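Local coordinates for protein Lpg2148(MvcA) (PDB 6K11) that probably acts as a deamidase-type deubiquitinase that helps Legionella pneumophila control the activity of the host ubiquitin-conjugating enzyme UBE2N, at residues K152-E157 with Y161-M166; K295-I300 with Q323-K328; P197-E202 with P206-I211. All blocks are in the same frame, centred on the assembly; numbering follows the deposited sequence.

From the N terminus, the chain first meets contact 1, where a short beta hairpin closes between 152-157 and 161-166. Contact 3 follows, joining 197-202 to 206-211 across another short turn between consecutive helices. Contact 2 comes last and closes the longest loop, 22 residues between 295-300 and 323-328. The three stand in series; none nests within or crosses another. Contacts 1 and 3 share the MvcA insertion domain, and helix 206-220, which begins in contact 3, lies against the hairpin of contact 1 further along. Contact 2 ties a helix to the separate five-stranded antiparallel sheet. Trp228 lies between, accepting Lys165 NZ at its carbonyl and Arg326 at its ring.

Contact 1. Residues K152-E157 with Y161-M166; sequences KIYLLE and YFIDKM
A beta hairpin within the MvcA insertion domain sets Tyr154 opposite Tyr161 and Ile153 opposite Phe162 on adjacent antiparallel strands. Tyr154 and Tyr161 form a hydrogen-bonded pair: Tyr154 N donates to Tyr161 O at 2.8 Å, and Tyr161 N returns the bond to Tyr154 O at 2.9 Å. The second is nearly straight and lies in the carbonyl plane, whereas in the first the donor is tilted by 30° from that plane. Further along, Ile163 N reaches Lys152 O at 3.2 Å; the companion bond from Lys152 N is weak.

Each face carries both aromatic and aliphatic side chains. On the face of Ile163 and the two tyrosines, the methyl CD1 of Ile163 approaches the ring of Tyr154 obliquely, 3.7 Å from CE2. Leu156, just past the strand, brings CD2 to the edge of the Tyr161 ring, 4.2 Å from CE2. The phenol of Tyr154 ends in a hydrogen bond to Val149 O, so this largely apolar ring still has its hydroxyl paired. On the opposite face, Phe162 carries CG anti to the backbone N (chi1 167°), which brings CD1 to 3.5 Å from Lys152 O, with the carbonyl at the ring edge. CG1 of Ile153 lies 4.2 Å from the same CD1. Helix 206-220 covers this face, where Phe218 touches Ile153 and meets Phe162 edge-to-face.

Beta-branched isoleucines and flat aromatics suit such extended strands, filling both faces without disturbing the backbone. Lys152 is partly exposed and sends its amine to Glu191 in a salt bridge. The chemistry implies a division of labour: backbone amides fix the pairing, while Ile153 and Phe162 join the hairpin to helix 206-220 and Tyr154 and Ile163 are buried on the other face.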
# COMPACT_ATOMS: atom_id res chain seq x y z
N LYS A 152 -2.84 -12.81 -15.75
CA LYS A 152 -2.38 -13.77 -16.74
C LYS A 152 -3.24 -13.62 -18.00
O LYS A 152 -4.38 -13.14 -17.93
CB LYS A 152 -2.48 -15.22 -16.23
CG LYS A 152 -1.57 -15.54 -15.04
CD LYS A 152 -1.74 -16.99 -14.59
CE LYS A 152 -0.72 -17.37 -13.51
NZ LYS A 152 -0.86 -18.80 -13.08
N ILE A 153 -2.68 -14.02 -19.14
CA ILE A 153 -3.46 -14.15 -20.36
C ILE A 153 -3.95 -15.58 -20.46
O ILE A 153 -3.19 -16.52 -20.20
CB ILE A 153 -2.63 -13.75 -21.59
CG1 ILE A 153 -2.33 -12.26 -21.56
CG2 ILE A 153 -3.35 -14.16 -22.88
CD1 ILE A 153 -1.34 -11.81 -22.61
N TYR A 154 -5.22 -15.76 -20.83
CA TYR A 154 -5.86 -17.07 -20.91
C TYR A 154 -6.33 -17.34 -22.33
O TYR A 154 -7.07 -16.54 -22.91
CB TYR A 154 -7.04 -17.17 -19.94
CG TYR A 154 -6.60 -17.24 -18.49
CD1 TYR A 154 -6.33 -18.47 -17.90
CD2 TYR A 154 -6.40 -16.09 -17.74
CE1 TYR A 154 -5.88 -18.55 -16.57
CE2 TYR A 154 -5.97 -16.16 -16.42
CZ TYR A 154 -5.71 -17.39 -15.85
OH TYR A 154 -5.27 -17.45 -14.54
N LEU A 155 -5.91 -18.47 -22.89
CA LEU A 155 -6.32 -18.88 -24.24
C LEU A 155 -7.25 -20.08 -24.12
O LEU A 155 -6.84 -21.16 -23.68
CB LEU A 155 -5.11 -19.22 -25.11
CG LEU A 155 -5.43 -19.88 -26.46
CD1 LEU A 155 -6.23 -18.92 -27.37
CD2 LEU A 155 -4.14 -20.32 -27.13
N LEU A 156 -8.50 -19.88 -24.51
CA LEU A 156 -9.52 -20.91 -24.54
C LEU A 156 -9.74 -21.35 -25.98
O LEU A 156 -9.20 -20.74 -26.92
CB LEU A 156 -10.84 -20.40 -23.94
CG LEU A 156 -11.05 -20.28 -22.43
CD1 LEU A 156 -9.93 -19.51 -21.75
CD2 LEU A 156 -12.39 -19.60 -22.17
N GLU A 157 -10.55 -22.40 -26.16
CA GLU A 157 -10.94 -22.81 -27.51
C GLU A 157 -11.55 -21.65 -28.28
O GLU A 157 -11.36 -21.54 -29.50
CB GLU A 157 -11.95 -23.97 -27.46
CG GLU A 157 -11.41 -25.26 -26.90
CD GLU A 157 -11.90 -25.50 -25.49
OE1 GLU A 157 -11.94 -24.52 -24.71
OE2 GLU A 157 -12.25 -26.66 -25.15
N TYR A 161 -8.37 -14.05 -23.45
CA TYR A 161 -8.68 -13.12 -22.36
C TYR A 161 -7.40 -12.64 -21.68
O TYR A 161 -6.37 -13.33 -21.67
CB TYR A 161 -9.54 -13.79 -21.28
CG TYR A 161 -11.01 -13.99 -21.59
CD1 TYR A 161 -11.83 -12.91 -21.95
CD2 TYR A 161 -11.60 -15.24 -21.44
CE1 TYR A 161 -13.17 -13.09 -22.20
CE2 TYR A 161 -12.94 -15.43 -21.68
CZ TYR A 161 -13.72 -14.36 -22.05
OH TYR A 161 -15.05 -14.55 -22.29
N PHE A 162 -7.49 -11.45 -21.09
CA PHE A 162 -6.54 -10.99 -20.09
C PHE A 162 -7.35 -10.70 -18.84
O PHE A 162 -8.36 -10.00 -18.91
CB PHE A 162 -5.77 -9.74 -20.57
CG PHE A 162 -4.99 -9.04 -19.48
CD1 PHE A 162 -4.09 -9.74 -18.68
CD2 PHE A 162 -5.14 -7.68 -19.28
CE1 PHE A 162 -3.36 -9.10 -17.68
CE2 PHE A 162 -4.42 -7.01 -18.28
CZ PHE A 162 -3.53 -7.72 -17.48
N ILE A 163 -6.95 -11.31 -17.72
CA ILE A 163 -7.50 -10.99 -16.41
C ILE A 163 -6.50 -10.10 -15.70
O ILE A 163 -5.35 -10.52 -15.49
CB ILE A 163 -7.77 -12.25 -15.57
CG1 ILE A 163 -8.78 -13.16 -16.26
CG2 ILE A 163 -8.24 -11.86 -14.15
CD1 ILE A 163 -9.10 -14.41 -15.47
N ASP A 164 -6.90 -8.88 -15.34
CA ASP A 164 -5.93 -7.94 -14.79
C ASP A 164 -5.80 -8.12 -13.27
O ASP A 164 -6.38 -9.02 -12.67
CB ASP A 164 -6.28 -6.51 -15.19
CG ASP A 164 -7.43 -5.89 -14.39
OD1 ASP A 164 -8.15 -6.58 -13.62
OD2 ASP A 164 -7.63 -4.66 -14.57
N LYS A 165 -4.98 -7.24 -12.67
CA LYS A 165 -4.67 -7.31 -11.24
C LYS A 165 -5.93 -7.31 -10.37
O LYS A 165 -5.98 -7.99 -9.34
CB LYS A 165 -3.75 -6.14 -10.85
CG LYS A 165 -4.46 -4.79 -10.79
CD LYS A 165 -3.51 -3.59 -10.87
CE LYS A 165 -4.26 -2.38 -11.43
NZ LYS A 165 -3.77 -1.08 -10.93
N MET A 166 -6.97 -6.58 -10.78
CA MET A 166 -8.21 -6.50 -10.03
C MET A 166 -9.19 -7.61 -10.37
O MET A 166 -10.25 -7.70 -9.74
CB MET A 166 -8.87 -5.14 -10.25
CG MET A 166 -7.91 -3.98 -10.04
SD MET A 166 -7.68 -3.56 -8.30
CE MET A 166 -6.37 -4.66 -7.75

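Contact 2. Residues K295-I300 with Q323-K328; sequences KERSDI and QPLRVK
Arg297 carries the contact to Gln323, Pro324 and Leu325, rising from helix 294-305; two residues earlier in it is Lys295. That lysine serves its own helix, bridging to Asp299 one turn on, with NZ 2.9 Å from the syn side of OD1; such a charged pair suits an exposed surface. Arg297 follows with CG anti to the backbone N (chi1 -167°) and the chain bent at chi3 (-71°). The extended first half lays its methylenes across Leu325, CG standing 3.7 Å from CD1. The bend then brings the guanidinium over the Gln323-Pro324 peptide, planes tilted about 30°: Gln323 O sits above one face near its rim, 3.2 Å from NE but badly angled for a hydrogen bond. NH2 passes 3.9 Å from Pro324 CA. The two terminal nitrogens bond elsewhere, NH1 to Lys321 O and NH2 to Thr291 O, which would hold the plane's rotation. Arginine thus supplies both an apolar stem and a donor-rich end. Ser298 OG accepts from Lys321 N and bonds Thr294 O, one turn back. Leu288 of helix 278-288 touches both Arg297 and Leu325, so both helices pack on Leu325 at the start of strand 325-333, which pairs with strands 97-98 and 120-129.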
# COMPACT_ATOMS: atom_id res chain seq x y z
N LYS A 295 19.99 -2.49 -8.59
CA LYS A 295 20.73 -2.16 -7.38
C LYS A 295 20.42 -0.75 -6.88
O LYS A 295 20.20 -0.54 -5.68
CB LYS A 295 22.23 -2.35 -7.62
CG LYS A 295 23.10 -2.00 -6.42
CD LYS A 295 22.74 -2.82 -5.20
CE LYS A 295 23.81 -2.71 -4.13
NZ LYS A 295 23.26 -2.96 -2.77
N GLU A 296 20.41 0.23 -7.79
CA GLU A 296 20.15 1.62 -7.39
C GLU A 296 18.72 1.80 -6.88
O GLU A 296 18.49 2.49 -5.88
CB GLU A 296 20.42 2.55 -8.56
CG GLU A 296 20.21 4.04 -8.27
CD GLU A 296 20.44 4.91 -9.51
OE1 GLU A 296 20.17 4.43 -10.63
OE2 GLU A 296 20.91 6.06 -9.37
N ARG A 297 17.76 1.19 -7.58
CA ARG A 297 16.36 1.25 -7.14
C ARG A 297 16.19 0.63 -5.76
O ARG A 297 15.55 1.21 -4.87
CB ARG A 297 15.49 0.53 -8.17
CG ARG A 297 14.01 0.75 -8.03
CD ARG A 297 13.23 -0.17 -8.98
NE ARG A 297 13.37 0.23 -10.38
CZ ARG A 297 13.84 -0.56 -11.36
NH1 ARG A 297 14.21 -1.81 -11.11
NH2 ARG A 297 13.92 -0.08 -12.60
N SER A 298 16.77 -0.57 -5.57
CA SER A 298 16.67 -1.27 -4.30
C SER A 298 17.28 -0.46 -3.16
O SER A 298 16.70 -0.37 -2.07
CB SER A 298 17.34 -2.64 -4.42
OG SER A 298 16.69 -3.44 -5.41
N ASP A 299 18.46 0.12 -3.40
CA ASP A 299 19.17 0.89 -2.38
C ASP A 299 18.37 2.10 -1.91
O ASP A 299 18.34 2.40 -0.71
CB ASP A 299 20.53 1.35 -2.92
CG ASP A 299 21.59 0.25 -2.93
OD1 ASP A 299 21.35 -0.85 -2.37
OD2 ASP A 299 22.66 0.50 -3.51
N ILE A 300 17.75 2.83 -2.84
CA ILE A 300 17.00 4.02 -2.46
C ILE A 300 15.71 3.63 -1.73
O ILE A 300 15.34 4.25 -0.72
CB ILE A 300 16.69 4.88 -3.69
CG1 ILE A 300 17.98 5.38 -4.33
CG2 ILE A 300 15.78 6.07 -3.30
CD1 ILE A 300 17.72 6.34 -5.48
N GLN A 323 11.37 -4.26 -10.70
CA GLN A 323 10.41 -3.71 -11.64
C GLN A 323 10.43 -2.18 -11.62
O GLN A 323 10.71 -1.57 -10.58
CB GLN A 323 8.99 -4.19 -11.33
CG GLN A 323 8.83 -5.71 -11.28
CD GLN A 323 7.43 -6.10 -10.86
OE1 GLN A 323 6.90 -5.59 -9.87
NE2 GLN A 323 6.81 -7.01 -11.61
N PRO A 324 10.12 -1.55 -12.75
CA PRO A 324 10.02 -0.08 -12.77
C PRO A 324 9.05 0.42 -11.71
O PRO A 324 8.03 -0.22 -11.43
CB PRO A 324 9.49 0.21 -14.18
CG PRO A 324 9.93 -0.96 -15.01
CD PRO A 324 9.88 -2.14 -14.08
N LEU A 325 9.39 1.57 -11.13
CA LEU A 325 8.55 2.24 -10.15
C LEU A 325 8.26 3.66 -10.64
O LEU A 325 9.03 4.23 -11.42
CB LEU A 325 9.23 2.32 -8.77
CG LEU A 325 9.73 1.02 -8.14
CD1 LEU A 325 10.57 1.33 -6.88
CD2 LEU A 325 8.57 0.11 -7.80
N ARG A 326 7.16 4.22 -10.15
CA ARG A 326 6.83 5.61 -10.41
C ARG A 326 6.29 6.22 -9.12
O ARG A 326 5.70 5.53 -8.29
CB ARG A 326 5.80 5.76 -11.53
CG ARG A 326 4.45 5.20 -11.22
CD ARG A 326 3.44 5.63 -12.27
NE ARG A 326 2.10 5.17 -11.94
CZ ARG A 326 1.14 4.96 -12.83
NH1 ARG A 326 1.37 5.18 -14.12
NH2 ARG A 326 -0.05 4.55 -12.43
N VAL A 327 6.50 7.53 -8.99
CA VAL A 327 6.15 8.28 -7.79
C VAL A 327 5.10 9.31 -8.18
O VAL A 327 5.29 10.06 -9.15
CB VAL A 327 7.38 8.97 -7.17
CG1 VAL A 327 7.02 9.61 -5.84
CG2 VAL A 327 8.54 7.98 -7.02
N LYS A 328 4.01 9.36 -7.43
CA LYS A 328 2.98 10.38 -7.60
C LYS A 328 2.65 10.96 -6.24
O LYS A 328 2.87 10.32 -5.20
CB LYS A 328 1.71 9.82 -8.28
CG LYS A 328 1.18 8.54 -7.68
CD LYS A 328 0.17 7.81 -8.61
CE LYS A 328 -0.61 6.77 -7.81
NZ LYS A 328 -1.32 5.74 -8.60

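Contact 3. Residues P197-E202 with P206-I211; sequences PFVLEE and PEDFAI
Val199 presses both methyls against the start of the next helix, meeting Asp208 and Ile211. The close part centres on Asp208: Val199 CG2 lies 3.5 Å from OD1, while CG1 stands 3.9 Å from the same oxygen. One turn on, packing is purely apolar, with Val199 CG1 4.2 Å from Ile211 CG2. Valine fits here, branched and compact: both methyls lie by the carboxylate, and CG1 also reaches Ile211. The carboxylate of Asp208 looks an odd companion for methyls, but its OD2 accepts hydrogen bonds from the backbone N of both Glu204 and Lys205. It thereby pins the linker at the N-terminal end of the helix, where the dipole would be expected to stabilise its negative charge.

The other side is looser and solvent-facing. Exposed Phe198 and Glu201 project from the short helix without touching the second segment, and the charge of Glu201 suits such a surface. Leu200 starts away from the second segment, yet touches Ser212 and Val215 farther along the second helix. Two consecutive helices joined by the four residues 202-205, with a small patch of valine and isoleucine beside the aspartate-held linker, make up a helix-loop-helix connection of the insertion domain.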
# COMPACT_ATOMS: atom_id res chain seq x y z
N PRO A 197 12.86 -14.10 -25.17
CA PRO A 197 13.37 -13.35 -26.33
C PRO A 197 13.73 -14.24 -27.51
O PRO A 197 13.73 -13.76 -28.65
CB PRO A 197 14.62 -12.64 -25.77
CG PRO A 197 14.54 -12.83 -24.25
CD PRO A 197 13.82 -14.12 -24.06
N PHE A 198 14.03 -15.52 -27.27
CA PHE A 198 14.21 -16.44 -28.39
C PHE A 198 12.89 -16.71 -29.10
O PHE A 198 12.82 -16.69 -30.33
CB PHE A 198 14.84 -17.75 -27.89
CG PHE A 198 16.34 -17.68 -27.75
CD1 PHE A 198 17.07 -16.71 -28.41
CD2 PHE A 198 17.01 -18.61 -26.96
CE1 PHE A 198 18.45 -16.65 -28.28
CE2 PHE A 198 18.39 -18.55 -26.83
CZ PHE A 198 19.11 -17.57 -27.49
N VAL A 199 11.82 -16.94 -28.34
CA VAL A 199 10.51 -17.21 -28.93
C VAL A 199 9.98 -15.97 -29.64
O VAL A 199 9.37 -16.06 -30.71
CB VAL A 199 9.53 -17.71 -27.86
CG1 VAL A 199 8.10 -17.69 -28.38
CG2 VAL A 199 9.91 -19.11 -27.40
N LEU A 200 10.21 -14.79 -29.06
CA LEU A 200 9.59 -13.57 -29.57
C LEU A 200 10.35 -12.97 -30.75
O LEU A 200 9.72 -12.51 -31.71
CB LEU A 200 9.47 -12.54 -28.44
CG LEU A 200 8.34 -12.84 -27.46
CD1 LEU A 200 8.25 -11.74 -26.42
CD2 LEU A 200 7.04 -12.99 -28.24
N GLU A 201 11.68 -12.96 -30.70
CA GLU A 201 12.48 -12.35 -31.75
C GLU A 201 12.96 -13.34 -32.80
O GLU A 201 13.09 -12.97 -33.97
CB GLU A 201 13.68 -11.63 -31.15
CG GLU A 201 13.29 -10.52 -30.17
CD GLU A 201 14.46 -10.05 -29.33
OE1 GLU A 201 14.21 -9.64 -28.17
OE2 GLU A 201 15.62 -10.07 -29.81
N GLU A 202 13.21 -14.59 -32.43
CA GLU A 202 13.69 -15.62 -33.36
C GLU A 202 12.74 -16.81 -33.39
O GLU A 202 13.15 -17.95 -33.13
CB GLU A 202 15.10 -16.07 -32.98
CG GLU A 202 16.18 -15.01 -33.16
CD GLU A 202 16.77 -15.00 -34.56
OE1 GLU A 202 16.24 -14.25 -35.43
OE2 GLU A 202 17.75 -15.73 -34.80
N PRO A 206 6.06 -23.51 -35.12
CA PRO A 206 4.70 -22.94 -35.23
C PRO A 206 4.12 -22.49 -33.89
O PRO A 206 3.41 -21.48 -33.85
CB PRO A 206 3.89 -24.09 -35.85
CG PRO A 206 4.92 -24.87 -36.65
CD PRO A 206 6.18 -24.81 -35.82
N GLU A 207 4.40 -23.21 -32.80
CA GLU A 207 4.00 -22.75 -31.47
C GLU A 207 4.62 -21.39 -31.14
O GLU A 207 3.94 -20.52 -30.57
CB GLU A 207 4.38 -23.81 -30.44
CG GLU A 207 4.23 -23.42 -28.99
CD GLU A 207 4.66 -24.55 -28.06
OE1 GLU A 207 5.88 -24.67 -27.79
OE2 GLU A 207 3.79 -25.34 -27.62
N ASP A 208 5.90 -21.20 -31.47
CA ASP A 208 6.57 -19.90 -31.32
C ASP A 208 5.80 -18.79 -32.02
O ASP A 208 5.68 -17.67 -31.48
CB ASP A 208 7.98 -19.93 -31.90
CG ASP A 208 8.96 -20.79 -31.10
OD1 ASP A 208 8.64 -21.20 -29.96
OD2 ASP A 208 10.07 -21.03 -31.63
N PHE A 209 5.33 -19.05 -33.24
CA PHE A 209 4.59 -18.04 -34.00
C PHE A 209 3.22 -17.78 -33.40
O PHE A 209 2.72 -16.65 -33.48
CB PHE A 209 4.44 -18.47 -35.47
CG PHE A 209 5.66 -18.20 -36.30
CD1 PHE A 209 5.92 -16.92 -36.77
CD2 PHE A 209 6.55 -19.23 -36.60
CE1 PHE A 209 7.05 -16.66 -37.53
CE2 PHE A 209 7.69 -18.98 -37.37
CZ PHE A 209 7.94 -17.70 -37.84
N ALA A 210 2.58 -18.80 -32.84
CA ALA A 210 1.28 -18.60 -32.19
C ALA A 210 1.44 -17.74 -30.94
O ALA A 210 0.71 -16.75 -30.76
CB ALA A 210 0.65 -19.95 -31.85
N ILE A 211 2.40 -18.07 -30.08
CA ILE A 211 2.63 -17.27 -28.88
C ILE A 211 3.00 -15.85 -29.27
O ILE A 211 2.47 -14.88 -28.73
CB ILE A 211 3.70 -17.93 -27.99
CG1 ILE A 211 3.16 -19.20 -27.35
CG2 ILE A 211 4.19 -16.97 -26.91
CD1 ILE A 211 4.25 -20.18 -26.94